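Side-chain contacts in esterase family protein (Staphylococcus aureus, PDB 7L0A), which probably hydrolyses S-formylglutathione to formate and glutathione, as a serine esterase of the esterase D family: residues A10-N15 with Q112-S117; Q25-I30 with Y100-E105; K48-L53 with R253-M258; T67-Y72 with L78-P83. One frame throughout, in Å; residues are numbered along the deposited sequence. Where two conformers were deposited one is given.

Interaction 1: residues A10-N15 with Q112-S117; sequences AYISLN and QIFPLS
The ring of F114 and the tip of I12 meet between strand 9-17, outermost in this chain's sheet, and the turn that follows helix 99-113. Start at CB of F114: chi1 of -69° sets CG beside the backbone N, and the ring points toward the strand, with CB, CG and the near ring carbons short of it. Contact begins at CE1, which lies 3.8 Å from I12 CD1. F114 CZ, one atom further on, is 4.1 Å from I12 CD1, so the I12 methyl approaches the CE1-CZ end of the ring obliquely. I12 comes from the opposite direction, its CG1-CD1 arm extended (chi2 179°) so that the terminal methyl does the touching. F114 CZ also has L14 CD1 at 4.4 Å. L14 CD1 meets I113 CD1 tip to tip at 4.0 Å, although L14 was modelled in two conformers and these distances hold for one of them. Beyond the chain, the F114 ring meets F114 of the second subunit with planes about 50° apart, I12 packs on I12 of that subunit, and strand 9-17 pairs antiparallel with a strand of that chain. Every atom touching across the two segments is carbon and all four residues are buried, with no hydrogen bond between them. Hydrophobic burial and van der Waals contact therefore hold this part of the fold, itself part of the dimer interface.

Interaction 2: residues Q25-I30 with Y100-E105; sequences QNLTVI and YDYILE
Q25 and Y102 lie nearest, CA to CA, where strand 25-30 passes helix 100-105 at an axis separation of 12.1 Å, the two N-to-C directions 49° apart. Side chains of Q25, L27 and Y102 bridge that distance. Y102 holds CG anti to its own N (chi1 167°), which sends the ring out to the strand, phenol end first. Q25 bends at chi2 and lays its chain across this end of the ring: CG is 3.8 Å from Y102 CE1, approaching obliquely, and CB is 3.6 Å from Y102 OH. The amide stands nearly upright to the ring, their planes 84° apart. Q25 OE1 comes within 3.3 Å of Y102 OH, but the polar partners of both lie elsewhere. Y102 OH bonds to the carbonyl O of N84, Q25 OE1 accepts from N84 ND2, and Q25 NE2 gives to D86 OD2, so N84 serves both side chains, and N84 and D86 together fix the way the amide is turned. L27 slides past in the opposite direction to Y102, and L27 CD2 lies 4.1 Å from Y102 OH. A helix laid over one face of a mixed sheet, its side chains seated on the strands, is the layered build of the alpha/beta-hydrolase fold.

Interaction 3: residues K48-L53 with R253-M258; sequences KTLMLL and RAITWM
L50 and M258 make the main contact here, with the leucine branches set against the end of the methionine. M258 CE sits 3.7 Å from L50 CD1 and 3.8 Å from CD2, so the methyl reaches both branches. The sulfur follows close behind, with SD 3.9 Å from L50 CD1. The two side chains cross at about a right angle. L50 puts CG anti to its backbone N (chi1 167°), which brings both methyl branches up to M258, and M258 bends at chi3 (-146°), swinging CE off the straight line of its chain. I255, one turn earlier on the helix, adds a looser touch, its CG1 4.4 Å from L50 CD2. In the next shell, F124 packs against both L50 and M258, A126 also meets L50, and H76 and L78 pack against I255. Further out, polar bonds set the two backbones: L50 is hydrogen-bonded to A79 and I81 within the sheet, while the carbonyl O of M258 takes a bond from K148 NZ, whose ammonium also makes a cation-pi contact with W257. The contact itself has no hydrogen bond or charge; thioether, methyls and isobutyl group are all buried, so shape and dispersion fasten helix 244-259 to the central strand.

Interaction 4: residues T67-Y72 with L78-P83; sequences TSIERY and LAVIMP
T67 OG1 is gripped twice just ahead of the helix that brings I69 onto V80 and M82: it accepts from I69 N at 3.0 Å and is also hydrogen-bonded to the carbonyl O of Y63. The first bond closes an ST turn, somewhat bent at 145° on the hydrogen, and leads the chain into helix 69-75. That helix and the strand 79-83 that follows it lie together in the alpha/beta-hydrolase fold, helix against sheet. I69 alone spans the gap between the two segments. With CG1 anti to its backbone N (chi1 -173°) and chi2 also extended, its chain runs straight out toward the strand. V80 reaches back, and the two meet tip to tip. I30 and L52, from the strands flanking 79-83, pack on V80, while M64 touches both I69 and M82; all three residues of the contact are buried. The terminal methyl of I69 does all the touching: CD1 is 4.1 Å from V80 CG1 and 4.5 Å from M82 SD.

In the fold
All four contacts hang on neighbouring strands of one sheet, in the order 9-17, 24-32, 79-83, 49-53. Probable main-chain hydrogen bonds join them: L14 O to L27 N (2.8 Å) links interactions 1 and 2, T28 O to M82 N (2.8 Å) links 2 and 4, and L50 O to I81 N (2.8 Å) links 4 and 3. Interactions 1 and 2 lie at the face covered by helix 99-113, whereas 3 and 4, centres about 8 Å apart, lie at the other, and I69 packs on I255. None reaches the predicted catalytic residues S129, D213 and H242, though the side chain of L50 lies near the probable nucleophile elbow without touching it.

Interaction 1: residues A10-N15 with Q112-S117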
loop_
_atom_site.group_PDB
_atom_site.type_symbol
_atom_site.label_atom_id
_atom_site.label_comp_id
_atom_site.label_asym_id
_atom_site.label_seq_id
_atom_site.Cartn_x
_atom_site.Cartn_y
_atom_site.Cartn_z
ATOM N N ALA B 10 1.800 4.658 -8.990
ATOM C CA ALA B 10 2.335 4.519 -7.646
ATOM C C ALA B 10 2.746 3.061 -7.451
ATOM O O ALA B 10 1.970 2.134 -7.734
ATOM C CB ALA B 10 1.330 4.944 -6.595
ATOM N N TYR B 11 3.966 2.860 -6.974
ATOM C CA TYR B 11 4.510 1.547 -6.690
ATOM C C TYR B 11 4.404 1.325 -5.185
ATOM O O TYR B 11 4.944 2.114 -4.411
ATOM C CB TYR B 11 5.963 1.422 -7.148
ATOM C CG TYR B 11 6.431 -0.017 -6.975
ATOM C CD1 TYR B 11 6.905 -0.475 -5.756
ATOM C CD2 TYR B 11 6.327 -0.920 -8.001
ATOM C CE1 TYR B 11 7.305 -1.783 -5.601
ATOM C CE2 TYR B 11 6.714 -2.216 -7.848
ATOM C CZ TYR B 11 7.197 -2.649 -6.654
ATOM O OH TYR B 11 7.601 -3.972 -6.535
ATOM N N ILE B 12 3.689 0.272 -4.769
ATOM C CA ILE B 12 3.371 0.054 -3.360
ATOM C C ILE B 12 3.839 -1.320 -2.924
ATOM O O ILE B 12 3.551 -2.319 -3.588
ATOM C CB ILE B 12 1.855 0.233 -3.123
ATOM C CG1 ILE B 12 1.390 1.578 -3.675
ATOM C CG2 ILE B 12 1.531 -0.012 -1.669
ATOM C CD1 ILE B 12 -0.094 1.829 -3.515
ATOM N N SER B 13 4.536 -1.370 -1.793
ATOM C CA SER B 13 4.827 -2.624 -1.104
ATOM C C SER B 13 4.079 -2.636 0.224
ATOM O O SER B 13 4.143 -1.672 0.989
ATOM C CB SER B 13 6.316 -2.813 -0.863
ATOM O OG SER B 13 7.037 -2.910 -2.070
ATOM N N LEU B 14 3.358 -3.720 0.500
ATOM C CA LEU B 14 2.561 -3.822 1.712
ATOM C C LEU B 14 2.852 -5.131 2.431
ATOM O O LEU B 14 2.794 -6.199 1.822
ATOM C CB LEU B 14 1.062 -3.719 1.343
ATOM C CG LEU B 14 -0.022 -3.635 2.410
ATOM C CD1 LEU B 14 -1.207 -2.873 1.820
ATOM C CD2 LEU B 14 -0.450 -5.012 2.909
ATOM N N ASN B 15 3.145 -5.040 3.727
ATOM C CA ASN B 15 3.391 -6.185 4.610
ATOM C C ASN B 15 2.283 -6.165 5.648
ATOM O O ASN B 15 2.132 -5.183 6.369
ATOM C CB ASN B 15 4.774 -6.067 5.264
ATOM C CG ASN B 15 5.145 -7.249 6.116
ATOM O OD1 ASN B 15 4.314 -7.835 6.784
ATOM N ND2 ASN B 15 6.428 -7.580 6.125
ATOM N N GLN B 112 -11.182 -2.940 -0.361
ATOM C CA GLN B 112 -11.638 -2.064 0.714
ATOM C C GLN B 112 -10.729 -0.861 0.901
ATOM O O GLN B 112 -11.213 0.262 1.086
ATOM C CB GLN B 112 -11.763 -2.821 2.040
ATOM C CG GLN B 112 -12.838 -3.895 2.087
ATOM C CD GLN B 112 -14.246 -3.347 1.957
ATOM O OE1 GLN B 112 -14.750 -2.714 2.874
ATOM N NE2 GLN B 112 -14.887 -3.604 0.824
ATOM N N ILE B 113 -9.402 -1.088 0.922
ATOM C CA ILE B 113 -8.492 -0.011 1.323
ATOM C C ILE B 113 -7.940 0.826 0.174
ATOM O O ILE B 113 -7.341 1.886 0.431
ATOM C CB ILE B 113 -7.276 -0.477 2.147
ATOM C CG1 ILE B 113 -6.341 -1.421 1.390
ATOM C CG2 ILE B 113 -7.705 -1.129 3.440
ATOM C CD1 ILE B 113 -4.952 -1.574 2.063
ATOM N N PHE B 114 -8.108 0.392 -1.074
ATOM C CA PHE B 114 -7.642 1.137 -2.234
ATOM C C PHE B 114 -8.792 1.502 -3.178
ATOM O O PHE B 114 -9.875 0.888 -3.147
ATOM C CB PHE B 114 -6.584 0.373 -3.058
ATOM C CG PHE B 114 -5.259 0.200 -2.377
ATOM C CD1 PHE B 114 -4.453 1.300 -2.108
ATOM C CD2 PHE B 114 -4.793 -1.055 -2.058
ATOM C CE1 PHE B 114 -3.223 1.126 -1.493
ATOM C CE2 PHE B 114 -3.572 -1.222 -1.450
ATOM C CZ PHE B 114 -2.787 -0.125 -1.168
ATOM N N PRO B 115 -8.586 2.506 -4.051
ATOM C CA PRO B 115 -9.670 2.947 -4.971
ATOM C C PRO B 115 -9.794 2.067 -6.212
ATOM O O PRO B 115 -9.500 2.468 -7.352
ATOM C CB PRO B 115 -9.244 4.383 -5.306
ATOM C CG PRO B 115 -7.746 4.331 -5.256
ATOM C CD PRO B 115 -7.419 3.401 -4.096
ATOM N N LEU B 116 -10.201 0.820 -5.987
ATOM C CA LEU B 116 -10.284 -0.203 -7.012
ATOM C C LEU B 116 -11.752 -0.477 -7.299
ATOM O O LEU B 116 -12.559 -0.592 -6.367
ATOM C CB LEU B 116 -9.611 -1.489 -6.545
ATOM C CG LEU B 116 -8.182 -1.360 -6.023
ATOM C CD1 LEU B 116 -7.611 -2.678 -5.632
ATOM C CD2 LEU B 116 -7.350 -0.691 -7.108
ATOM N N SER B 117 -12.097 -0.583 -8.583
ATOM C CA SER B 117 -13.465 -0.876 -8.935
ATOM C C SER B 117 -13.892 -2.225 -8.364
ATOM O O SER B 117 -13.153 -3.212 -8.419
ATOM C CB SER B 117 -13.658 -0.903 -10.435
ATOM O OG SER B 117 -15.017 -1.165 -10.741
#

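Interaction 2: residues Q25-I30 with Y100-E105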
loop_
_atom_site.group_PDB
_atom_site.type_symbol
_atom_site.label_atom_id
_atom_site.label_comp_id
_atom_site.label_asym_id
_atom_site.label_seq_id
_atom_site.Cartn_x
_atom_site.Cartn_y
_atom_site.Cartn_z
ATOM N N GLN B 25 2.249 -11.575 5.373
ATOM C CA GLN B 25 2.316 -11.759 3.938
ATOM C C GLN B 25 2.666 -10.433 3.295
ATOM O O GLN B 25 2.256 -9.373 3.783
ATOM C CB GLN B 25 1.008 -12.255 3.336
ATOM C CG GLN B 25 0.635 -13.663 3.736
ATOM C CD GLN B 25 1.608 -14.693 3.224
ATOM O OE1 GLN B 25 1.825 -14.830 2.026
ATOM N NE2 GLN B 25 2.207 -15.447 4.142
ATOM N N ASN B 26 3.416 -10.506 2.206
ATOM C CA ASN B 26 3.749 -9.323 1.416
ATOM C C ASN B 26 2.900 -9.257 0.155
ATOM O O ASN B 26 2.616 -10.285 -0.478
ATOM C CB ASN B 26 5.229 -9.308 1.023
ATOM C CG ASN B 26 6.131 -9.095 2.190
ATOM O OD1 ASN B 26 5.910 -8.202 2.979
ATOM N ND2 ASN B 26 7.174 -9.897 2.303
ATOM N N LEU B 27 2.531 -8.032 -0.218
ATOM C CA LEU B 27 1.802 -7.741 -1.432
ATOM C C LEU B 27 2.548 -6.641 -2.185
ATOM O O LEU B 27 3.083 -5.710 -1.584
ATOM C CB LEU B 27 0.372 -7.210 -1.213
ATOM C CG LEU B 27 -0.570 -7.865 -0.257
ATOM C CD1 LEU B 27 -1.842 -7.003 -0.151
ATOM C CD2 LEU B 27 -0.946 -9.280 -0.742
ATOM N N THR B 28 2.531 -6.718 -3.507
ATOM C CA THR B 28 2.911 -5.598 -4.373
ATOM C C THR B 28 1.644 -5.086 -5.052
ATOM O O THR B 28 0.860 -5.871 -5.597
ATOM C CB THR B 28 3.949 -5.995 -5.422
ATOM O OG1 THR B 28 5.097 -6.547 -4.768
ATOM C CG2 THR B 28 4.374 -4.765 -6.276
ATOM N N VAL B 29 1.452 -3.771 -5.039
ATOM C CA VAL B 29 0.314 -3.114 -5.683
ATOM C C VAL B 29 0.878 -1.990 -6.534
ATOM O O VAL B 29 1.657 -1.163 -6.049
ATOM C CB VAL B 29 -0.682 -2.569 -4.645
ATOM C CG1 VAL B 29 -1.770 -1.773 -5.314
ATOM C CG2 VAL B 29 -1.300 -3.740 -3.820
ATOM N N ILE B 30 0.508 -1.960 -7.816
ATOM C CA ILE B 30 0.826 -0.804 -8.657
ATOM C C ILE B 30 -0.504 -0.144 -8.991
ATOM O O ILE B 30 -1.445 -0.796 -9.493
ATOM C CB ILE B 30 1.637 -1.175 -9.902
ATOM C CG1 ILE B 30 0.969 -2.220 -10.738
ATOM C CG2 ILE B 30 3.094 -1.547 -9.490
ATOM C CD1 ILE B 30 1.810 -2.618 -11.972
ATOM N N TYR B 100 -7.046 -20.771 -1.836
ATOM C CA TYR B 100 -8.309 -20.231 -2.330
ATOM C C TYR B 100 -8.811 -19.107 -1.432
ATOM O O TYR B 100 -9.096 -17.997 -1.903
ATOM C CB TYR B 100 -9.346 -21.352 -2.417
ATOM C CG TYR B 100 -10.710 -20.962 -2.869
ATOM C CD1 TYR B 100 -11.021 -20.851 -4.224
ATOM C CD2 TYR B 100 -11.706 -20.733 -1.950
ATOM C CE1 TYR B 100 -12.321 -20.523 -4.623
ATOM C CE2 TYR B 100 -12.979 -20.372 -2.342
ATOM C CZ TYR B 100 -13.272 -20.268 -3.682
ATOM O OH TYR B 100 -14.550 -19.924 -4.062
ATOM N N ASP B 101 -8.865 -19.360 -0.116
ATOM C CA ASP B 101 -9.397 -18.380 0.816
ATOM C C ASP B 101 -8.485 -17.166 0.892
ATOM O O ASP B 101 -8.957 -16.030 1.049
ATOM C CB ASP B 101 -9.553 -19.022 2.177
ATOM C CG ASP B 101 -10.252 -20.384 2.078
ATOM O OD1 ASP B 101 -11.501 -20.367 1.935
ATOM O OD2 ASP B 101 -9.560 -21.442 2.078
ATOM N N TYR B 102 -7.181 -17.407 0.827
ATOM C CA TYR B 102 -6.204 -16.331 0.944
ATOM C C TYR B 102 -6.285 -15.368 -0.232
ATOM O O TYR B 102 -6.267 -14.143 -0.039
ATOM C CB TYR B 102 -4.803 -16.930 1.069
ATOM C CG TYR B 102 -3.671 -15.960 0.895
ATOM C CD1 TYR B 102 -3.517 -14.861 1.734
ATOM C CD2 TYR B 102 -2.778 -16.109 -0.164
ATOM C CE1 TYR B 102 -2.462 -13.972 1.546
ATOM C CE2 TYR B 102 -1.740 -15.212 -0.363
ATOM C CZ TYR B 102 -1.604 -14.160 0.498
ATOM O OH TYR B 102 -0.553 -13.261 0.306
ATOM N N ILE B 103 -6.347 -15.888 -1.462
ATOM C CA ILE B 103 -6.445 -14.989 -2.598
ATOM C C ILE B 103 -7.737 -14.169 -2.521
ATOM O O ILE B 103 -7.747 -12.972 -2.848
ATOM C CB ILE B 103 -6.330 -15.753 -3.931
ATOM C CG1 ILE B 103 -4.949 -16.387 -4.086
ATOM C CG2 ILE B 103 -6.525 -14.784 -5.115
ATOM C CD1 ILE B 103 -3.808 -15.418 -3.972
ATOM N N LEU B 104 -8.821 -14.760 -2.019
ATOM C CA LEU B 104 -10.064 -14.004 -1.887
ATOM C C LEU B 104 -9.952 -12.961 -0.780
ATOM O O LEU B 104 -10.550 -11.886 -0.878
ATOM C CB LEU B 104 -11.237 -14.951 -1.666
ATOM C CG LEU B 104 -11.546 -15.782 -2.907
ATOM C CD1 LEU B 104 -12.634 -16.782 -2.578
ATOM C CD2 LEU B 104 -11.980 -14.943 -4.090
ATOM N N GLU B 105 -9.184 -13.251 0.271
ATOM C CA GLU B 105 -8.894 -12.247 1.288
ATOM C C GLU B 105 -8.123 -11.078 0.690
ATOM O O GLU B 105 -8.446 -9.913 0.964
ATOM C CB GLU B 105 -8.104 -12.879 2.431
ATOM C CG GLU B 105 -7.481 -11.824 3.368
ATOM C CD GLU B 105 -6.509 -12.423 4.354
ATOM O OE1 GLU B 105 -5.321 -12.196 4.203
ATOM O OE2 GLU B 105 -6.959 -13.212 5.246
#

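Interaction 3: residues K48-L53 with R253-M258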
loop_
_atom_site.group_PDB
_atom_site.type_symbol
_atom_site.label_atom_id
_atom_site.label_comp_id
_atom_site.label_asym_id
_atom_site.label_seq_id
_atom_site.Cartn_x
_atom_site.Cartn_y
_atom_site.Cartn_z
ATOM N N LYS B 48 -9.839 -0.037 -12.896
ATOM C CA LYS B 48 -9.799 -1.424 -13.337
ATOM C C LYS B 48 -8.623 -2.143 -12.667
ATOM O O LYS B 48 -7.538 -1.577 -12.487
ATOM C CB LYS B 48 -9.664 -1.530 -14.858
ATOM C CG LYS B 48 -10.880 -1.063 -15.625
ATOM C CD LYS B 48 -10.630 -1.166 -17.117
ATOM C CE LYS B 48 -11.870 -0.728 -17.924
ATOM N NZ LYS B 48 -12.980 -1.743 -17.849
ATOM N N THR B 49 -8.831 -3.402 -12.319
ATOM C CA THR B 49 -7.915 -4.113 -11.448
ATOM C C THR B 49 -7.658 -5.530 -11.914
ATOM O O THR B 49 -8.607 -6.272 -12.216
ATOM C CB THR B 49 -8.486 -4.139 -10.019
ATOM O OG1 THR B 49 -8.681 -2.800 -9.543
ATOM C CG2 THR B 49 -7.598 -4.883 -9.079
ATOM N N LEU B 50 -6.375 -5.915 -11.923
ATOM C CA LEU B 50 -5.931 -7.262 -12.245
ATOM C C LEU B 50 -5.319 -7.906 -11.012
ATOM O O LEU B 50 -4.403 -7.347 -10.403
ATOM C CB LEU B 50 -4.896 -7.238 -13.372
ATOM C CG LEU B 50 -4.104 -8.494 -13.647
ATOM C CD1 LEU B 50 -5.066 -9.631 -14.068
ATOM C CD2 LEU B 50 -3.028 -8.276 -14.678
ATOM N N MET B 51 -5.816 -9.082 -10.651
ATOM C CA MET B 51 -5.164 -9.969 -9.703
ATOM C C MET B 51 -4.197 -10.886 -10.448
ATOM O O MET B 51 -4.612 -11.621 -11.348
ATOM C CB MET B 51 -6.220 -10.799 -8.967
ATOM C CG MET B 51 -5.632 -11.805 -7.964
ATOM S SD MET B 51 -4.871 -11.084 -6.493
ATOM C CE MET B 51 -6.343 -10.532 -5.608
ATOM N N LEU B 52 -2.908 -10.835 -10.095
ATOM C CA LEU B 52 -1.872 -11.562 -10.821
ATOM C C LEU B 52 -1.180 -12.557 -9.910
ATOM O O LEU B 52 -0.706 -12.206 -8.826
ATOM C CB LEU B 52 -0.874 -10.568 -11.448
ATOM C CG LEU B 52 0.233 -11.216 -12.266
ATOM C CD1 LEU B 52 -0.247 -12.068 -13.413
ATOM C CD2 LEU B 52 1.158 -10.110 -12.781
ATOM N N LEU B 53 -1.156 -13.823 -10.339
ATOM C CA LEU B 53 -0.766 -14.935 -9.475
ATOM C C LEU B 53 0.498 -15.614 -9.984
ATOM O O LEU B 53 0.514 -16.181 -11.083
ATOM C CB LEU B 53 -1.914 -15.962 -9.395
ATOM C CG LEU B 53 -3.234 -15.378 -8.917
ATOM C CD1 LEU B 53 -4.330 -16.430 -9.040
ATOM C CD2 LEU B 53 -3.071 -14.881 -7.496
ATOM N N ARG B 253 0.578 -8.933 -23.866
ATOM C CA ARG B 253 -0.575 -9.213 -24.714
ATOM C C ARG B 253 -1.846 -9.323 -23.895
ATOM O O ARG B 253 -2.894 -8.785 -24.280
ATOM C CB ARG B 253 -0.308 -10.483 -25.519
ATOM C CG ARG B 253 -1.519 -11.123 -26.125
ATOM C CD ARG B 253 -2.068 -10.309 -27.291
ATOM N NE ARG B 253 -3.330 -10.904 -27.742
ATOM C CZ ARG B 253 -4.450 -10.225 -27.941
ATOM N NH1 ARG B 253 -4.487 -8.915 -27.753
ATOM N NH2 ARG B 253 -5.535 -10.867 -28.343
ATOM N N ALA B 254 -1.757 -10.004 -22.748
ATOM C CA ALA B 254 -2.916 -10.198 -21.898
ATOM C C ALA B 254 -3.487 -8.876 -21.401
ATOM O O ALA B 254 -4.708 -8.704 -21.361
ATOM C CB ALA B 254 -2.542 -11.086 -20.724
ATOM N N ILE B 255 -2.628 -7.931 -21.030
ATOM C CA ILE B 255 -3.117 -6.665 -20.492
ATOM C C ILE B 255 -3.812 -5.872 -21.575
ATOM O O ILE B 255 -4.883 -5.308 -21.345
ATOM C CB ILE B 255 -1.956 -5.886 -19.846
ATOM C CG1 ILE B 255 -1.630 -6.510 -18.477
ATOM C CG2 ILE B 255 -2.324 -4.403 -19.674
ATOM C CD1 ILE B 255 -0.370 -5.986 -17.828
ATOM N N THR B 256 -3.241 -5.840 -22.784
ATOM C CA THR B 256 -3.931 -5.188 -23.897
ATOM C C THR B 256 -5.308 -5.805 -24.139
ATOM O O THR B 256 -6.306 -5.093 -24.329
ATOM C CB THR B 256 -3.082 -5.271 -25.155
ATOM O OG1 THR B 256 -1.813 -4.657 -24.900
ATOM C CG2 THR B 256 -3.786 -4.563 -26.302
ATOM N N TRP B 257 -5.388 -7.135 -24.112
ATOM C CA TRP B 257 -6.655 -7.831 -24.328
ATOM C C TRP B 257 -7.651 -7.531 -23.216
ATOM O O TRP B 257 -8.846 -7.320 -23.486
ATOM C CB TRP B 257 -6.362 -9.324 -24.454
ATOM C CG TRP B 257 -7.559 -10.207 -24.550
ATOM C CD1 TRP B 257 -8.252 -10.526 -25.684
ATOM C CD2 TRP B 257 -8.194 -10.917 -23.482
ATOM N NE1 TRP B 257 -9.295 -11.376 -25.379
ATOM C CE2 TRP B 257 -9.270 -11.637 -24.033
ATOM C CE3 TRP B 257 -7.951 -11.019 -22.110
ATOM C CZ2 TRP B 257 -10.110 -12.428 -23.260
ATOM C CZ3 TRP B 257 -8.774 -11.834 -21.351
ATOM C CH2 TRP B 257 -9.842 -12.521 -21.924
ATOM N N MET B 258 -7.182 -7.488 -21.979
ATOM C CA MET B 258 -8.062 -7.268 -20.843
ATOM C C MET B 258 -8.813 -5.947 -20.938
ATOM O O MET B 258 -10.005 -5.874 -20.625
ATOM C CB MET B 258 -7.249 -7.235 -19.555
ATOM C CG MET B 258 -6.913 -8.537 -18.958
ATOM S SD MET B 258 -5.813 -8.153 -17.571
ATOM C CE MET B 258 -4.800 -9.613 -17.717
#

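Interaction 4: residues T67-Y72 with L78-P83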
loop_
_atom_site.group_PDB
_atom_site.type_symbol
_atom_site.label_atom_id
_atom_site.label_comp_id
_atom_site.label_asym_id
_atom_site.label_seq_id
_atom_site.Cartn_x
_atom_site.Cartn_y
_atom_site.Cartn_z
ATOM N N THR B 67 9.818 -8.958 -15.663
ATOM C CA THR B 67 9.016 -8.487 -16.791
ATOM C C THR B 67 8.972 -6.972 -16.718
ATOM O O THR B 67 9.431 -6.368 -15.744
ATOM C CB THR B 67 7.578 -9.040 -16.794
ATOM O OG1 THR B 67 6.784 -8.328 -15.839
ATOM C CG2 THR B 67 7.533 -10.516 -16.479
ATOM N N SER B 68 8.375 -6.351 -17.734
ATOM C CA SER B 68 8.052 -4.931 -17.676
ATOM C C SER B 68 6.576 -4.700 -17.391
ATOM O O SER B 68 5.990 -3.751 -17.905
ATOM C CB SER B 68 8.469 -4.237 -18.972
ATOM O OG SER B 68 9.868 -4.245 -19.168
ATOM N N ILE B 69 5.945 -5.540 -16.554
ATOM C CA ILE B 69 4.509 -5.420 -16.354
ATOM C C ILE B 69 4.080 -4.014 -15.942
ATOM O O ILE B 69 3.039 -3.526 -16.387
ATOM C CB ILE B 69 4.023 -6.474 -15.346
ATOM C CG1 ILE B 69 2.486 -6.457 -15.284
ATOM C CG2 ILE B 69 4.619 -6.311 -14.004
ATOM C CD1 ILE B 69 1.928 -7.444 -14.331
ATOM N N GLU B 70 4.848 -3.336 -15.096
ATOM C CA GLU B 70 4.412 -2.010 -14.673
ATOM C C GLU B 70 4.297 -1.052 -15.863
ATOM O O GLU B 70 3.375 -0.225 -15.929
ATOM C CB GLU B 70 5.334 -1.417 -13.610
ATOM C CG GLU B 70 4.806 -0.050 -13.173
ATOM C CD GLU B 70 5.563 0.595 -12.019
ATOM O OE1 GLU B 70 6.228 -0.149 -11.264
ATOM O OE2 GLU B 70 5.465 1.823 -11.857
ATOM N N ARG B 71 5.234 -1.137 -16.809
ATOM C CA ARG B 71 5.174 -0.308 -18.008
ATOM C C ARG B 71 3.909 -0.605 -18.815
ATOM O O ARG B 71 3.274 0.317 -19.341
ATOM C CB ARG B 71 6.457 -0.525 -18.830
ATOM C CG ARG B 71 6.537 0.277 -20.095
ATOM C CD ARG B 71 7.959 0.434 -20.562
ATOM N NE ARG B 71 8.707 -0.815 -20.684
ATOM C CZ ARG B 71 8.660 -1.642 -21.725
ATOM N NH1 ARG B 71 7.868 -1.386 -22.749
ATOM N NH2 ARG B 71 9.401 -2.742 -21.737
ATOM N N TYR B 72 3.533 -1.881 -18.922
ATOM C CA TYR B 72 2.329 -2.229 -19.661
ATOM C C TYR B 72 1.086 -1.719 -18.943
ATOM O O TYR B 72 0.160 -1.161 -19.571
ATOM C CB TYR B 72 2.256 -3.736 -19.860
ATOM C CG TYR B 72 3.527 -4.413 -20.346
ATOM C CD1 TYR B 72 4.416 -3.776 -21.208
ATOM C CD2 TYR B 72 3.845 -5.705 -19.916
ATOM C CE1 TYR B 72 5.580 -4.382 -21.628
ATOM C CE2 TYR B 72 5.000 -6.324 -20.338
ATOM C CZ TYR B 72 5.868 -5.666 -21.197
ATOM O OH TYR B 72 7.018 -6.284 -21.629
ATOM N N LEU B 78 -4.091 0.384 -15.586
ATOM C CA LEU B 78 -4.539 -0.832 -14.925
ATOM C C LEU B 78 -3.838 -0.985 -13.580
ATOM O O LEU B 78 -2.606 -0.957 -13.515
ATOM C CB LEU B 78 -4.265 -2.032 -15.828
ATOM C CG LEU B 78 -4.660 -3.413 -15.297
ATOM C CD1 LEU B 78 -6.162 -3.578 -15.191
ATOM C CD2 LEU B 78 -4.097 -4.495 -16.233
ATOM N N ALA B 79 -4.628 -1.036 -12.502
ATOM C CA ALA B 79 -4.098 -1.438 -11.208
ATOM C C ALA B 79 -3.756 -2.929 -11.262
ATOM O O ALA B 79 -4.527 -3.741 -11.793
ATOM C CB ALA B 79 -5.108 -1.199 -10.087
ATOM N N VAL B 80 -2.639 -3.313 -10.667
ATOM C CA VAL B 80 -2.276 -4.732 -10.574
ATOM C C VAL B 80 -1.930 -5.098 -9.135
ATOM O O VAL B 80 -1.166 -4.393 -8.456
ATOM C CB VAL B 80 -1.111 -5.091 -11.523
ATOM C CG1 VAL B 80 -0.902 -6.620 -11.535
ATOM C CG2 VAL B 80 -1.399 -4.631 -12.931
ATOM N N ILE B 81 -2.492 -6.223 -8.673
ATOM C CA ILE B 81 -2.288 -6.755 -7.330
ATOM C C ILE B 81 -1.481 -8.032 -7.479
ATOM O O ILE B 81 -1.915 -8.970 -8.161
ATOM C CB ILE B 81 -3.643 -7.055 -6.638
ATOM C CG1 ILE B 81 -4.660 -5.970 -6.919
ATOM C CG2 ILE B 81 -3.439 -7.365 -5.159
ATOM C CD1 ILE B 81 -4.270 -4.595 -6.350
ATOM N N MET B 82 -0.317 -8.090 -6.833
ATOM C CA MET B 82 0.568 -9.246 -6.909
ATOM C C MET B 82 0.815 -9.757 -5.496
ATOM O O MET B 82 1.764 -9.319 -4.832
ATOM C CB MET B 82 1.876 -8.841 -7.618
ATOM C CG MET B 82 1.683 -8.637 -9.134
ATOM S SD MET B 82 2.890 -7.545 -9.960
ATOM C CE MET B 82 2.337 -5.967 -9.384
ATOM N N PRO B 83 0.036 -10.719 -5.018
ATOM C CA PRO B 83 0.282 -11.250 -3.680
ATOM C C PRO B 83 1.388 -12.278 -3.656
ATOM O O PRO B 83 1.595 -13.035 -4.611
ATOM C CB PRO B 83 -1.049 -11.930 -3.309
ATOM C CG PRO B 83 -1.637 -12.320 -4.621
ATOM C CD PRO B 83 -1.219 -11.221 -5.605
#